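Local coordinates for CurD (Moorea producens 3L, PDB 5KP7), which probably works as a hydroxymethylglutaryl-CoA synthase-like acyltransferase of the thiolase superfamily and binds 4'-phosphopantetheine, at residues V101-E106 and T117-Y122. The protein carries 3 engineered substitutions. Residues are numbered along the deposited sequence; the frame is centred on the assembly and turned at random.
Sequences VITCSE and TYIQEY
Strand 98-104 and helix 115-123 meet where Val-101 and Thr-103 touch Ile-119, the closest pair of CA atoms across the contact being those of Val-101 and Gln-120 at 7.5 Å, and the space between the backbones is spanned by side chains. The two elements open a beta-alpha-beta unit whose second strand, 130-134, pairs in parallel with the first, and the contact illustrates how such a crossover helix is seated on its sheet. Alternation along the strand turns Val-101 and Thr-103 to the helix side. From the helix, Ile-119 does most of the reaching. Its CG1 branch stands anti to the carbonyl carbon (chi1 -69°) and extends to a terminal CD1 that meets Thr-103 tip to tip, 3.3 Å from OG1 and 4.2 Å from the Thr-103 methyl CG2. The other branch, CG2, lies more loosely against Val-101, with 4.4 Å between it and Val-101 CG1. One isoleucine thus divides its two arms between two strand residues that point toward the helix. It also touches Ala-79 and Val-80 of helix 75-89 and Ile-165 of the neighbouring strand 161-168. The Thr-103 hydroxyl, although close to a methyl, finds its polar partner in Ser-116 OG, a hydrogen bond to the residue just before 117-122. The contact is small, 131 Å² in all, and buried: a methyl packs against a threonine whose hydroxyl is already hydrogen-bonded, so between these segments van der Waals contact and burial of the isoleucine probably supply most of the cohesion.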
loop_
_atom_site.group_PDB
_atom_site.type_symbol
_atom_site.label_atom_id
_atom_site.label_comp_id
_atom_site.label_asym_id
_atom_site.label_seq_id
_atom_site.Cartn_x
_atom_site.Cartn_y
_atom_site.Cartn_z
ATOM N N VAL A 101 -0.422 -9.547 19.609
ATOM C CA VAL A 101 0.345 -9.456 18.367
ATOM C C VAL A 101 -0.631 -9.754 17.225
ATOM O O VAL A 101 -1.207 -10.844 17.175
ATOM C CB VAL A 101 1.505 -10.464 18.340
ATOM C CG1 VAL A 101 2.191 -10.446 16.994
ATOM C CG2 VAL A 101 2.519 -10.173 19.429
ATOM N N ILE A 102 -0.855 -8.764 16.366
ATOM C CA ILE A 102 -1.710 -8.916 15.193
ATOM C C ILE A 102 -0.840 -8.817 13.962
ATOM O O ILE A 102 -0.179 -7.784 13.725
ATOM C CB ILE A 102 -2.810 -7.850 15.097
ATOM C CG1 ILE A 102 -3.630 -7.803 16.402
ATOM C CG2 ILE A 102 -3.695 -8.174 13.909
ATOM C CD1 ILE A 102 -4.785 -6.814 16.373
ATOM N N THR A 103 -0.796 -9.885 13.166
ATOM C CA THR A 103 -0.116 -9.849 11.880
ATOM C C THR A 103 -1.151 -9.584 10.810
ATOM O O THR A 103 -2.188 -10.247 10.770
ATOM C CB THR A 103 0.632 -11.163 11.628
ATOM O OG1 THR A 103 1.577 -11.357 12.686
ATOM C CG2 THR A 103 1.390 -11.094 10.332
ATOM N N CYS A 104 -0.890 -8.623 9.951
ATOM C CA CYS A 104 -1.840 -8.165 8.924
ATOM C C CYS A 104 -1.226 -8.468 7.597
ATOM O O CYS A 104 -0.119 -7.969 7.284
ATOM C CB CYS A 104 -2.087 -6.665 9.091
ATOM S SG CYS A 104 -2.724 -6.249 10.743
ATOM N N SER A 105 -1.857 -9.322 6.809
ATOM C CA SER A 105 -1.176 -9.847 5.623
ATOM C C SER A 105 -2.184 -10.430 4.622
ATOM O O SER A 105 -3.270 -10.869 5.036
ATOM C CB SER A 105 -0.140 -10.925 6.034
ATOM O OG SER A 105 0.670 -11.300 4.929
ATOM N N GLU A 106 -1.782 -10.452 3.362
ATOM C CA GLU A 106 -2.439 -11.239 2.318
ATOM C C GLU A 106 -1.455 -12.245 1.713
ATOM O O GLU A 106 -1.698 -12.783 0.624
ATOM C CB GLU A 106 -3.129 -10.359 1.279
ATOM C CG GLU A 106 -2.226 -9.344 0.595
ATOM C CD GLU A 106 -3.037 -8.188 0.020
ATOM O OE1 GLU A 106 -3.295 -7.203 0.737
ATOM O OE2 GLU A 106 -3.413 -8.279 -1.143
ATOM N N THR A 117 2.551 -16.353 15.789
ATOM C CA THR A 117 3.229 -17.346 16.648
ATOM C C THR A 117 4.753 -17.376 16.430
ATOM O O THR A 117 5.527 -17.283 17.383
ATOM C CB THR A 117 2.639 -18.755 16.436
ATOM O OG1 THR A 117 2.737 -19.151 15.057
ATOM C CG2 THR A 117 1.159 -18.763 16.800
ATOM N N TYR A 118 5.188 -17.411 15.181
ATOM C CA TYR A 118 6.620 -17.315 14.849
ATOM C C TYR A 118 7.203 -15.989 15.257
ATOM O O TYR A 118 8.301 -15.920 15.781
ATOM C CB TYR A 118 6.833 -17.499 13.352
ATOM C CG TYR A 118 6.640 -18.902 12.839
ATOM C CD1 TYR A 118 7.557 -19.901 13.149
ATOM C CD2 TYR A 118 5.654 -19.207 11.934
ATOM C CE1 TYR A 118 7.422 -21.185 12.638
ATOM C CE2 TYR A 118 5.508 -20.492 11.413
ATOM C CZ TYR A 118 6.413 -21.479 11.783
ATOM O OH TYR A 118 6.280 -22.753 11.254
ATOM N N ILE A 119 6.453 -14.916 15.041
ATOM C CA ILE A 119 6.911 -13.575 15.380
ATOM C C ILE A 119 7.149 -13.452 16.887
ATOM O O ILE A 119 8.198 -12.982 17.345
ATOM C CB ILE A 119 5.954 -12.507 14.823
ATOM C CG1 ILE A 119 6.032 -12.473 13.291
ATOM C CG2 ILE A 119 6.262 -11.138 15.391
ATOM C CD1 ILE A 119 4.804 -11.891 12.614
ATOM N N GLN A 120 6.197 -13.924 17.680
ATOM C CA GLN A 120 6.356 -13.952 19.128
ATOM C C GLN A 120 7.612 -14.723 19.559
ATOM O O GLN A 120 8.359 -14.269 20.443
ATOM C CB GLN A 120 5.107 -14.553 19.759
ATOM C CG GLN A 120 5.142 -14.732 21.280
ATOM C CD GLN A 120 4.537 -16.052 21.722
ATOM O OE1 GLN A 120 4.615 -17.061 21.012
ATOM N NE2 GLN A 120 3.892 -16.044 22.871
ATOM N N GLU A 121 7.810 -15.888 18.969
ATOM C CA GLU A 121 8.961 -16.750 19.281
ATOM C C GLU A 121 10.288 -16.033 19.055
ATOM O O GLU A 121 11.162 -15.976 19.941
ATOM C CB GLU A 121 8.902 -18.018 18.427
ATOM C CG GLU A 121 10.065 -18.986 18.577
ATOM C CD GLU A 121 10.167 -19.611 19.945
ATOM O OE1 GLU A 121 9.148 -19.735 20.660
ATOM O OE2 GLU A 121 11.290 -20.029 20.323
ATOM N N TYR A 122 10.447 -15.490 17.865
ATOM C CA TYR A 122 11.732 -14.905 17.496
ATOM C C TYR A 122 11.974 -13.531 18.091
ATOM O O TYR A 122 13.115 -13.123 18.233
ATOM C CB TYR A 122 11.908 -14.938 15.974
ATOM C CG TYR A 122 12.252 -16.328 15.515
ATOM C CD1 TYR A 122 11.251 -17.240 15.190
ATOM C CD2 TYR A 122 13.574 -16.725 15.370
ATOM C CE1 TYR A 122 11.544 -18.548 14.790
ATOM C CE2 TYR A 122 13.880 -18.022 14.951
ATOM C CZ TYR A 122 12.871 -18.928 14.656
ATOM O OH TYR A 122 13.179 -20.218 14.219
#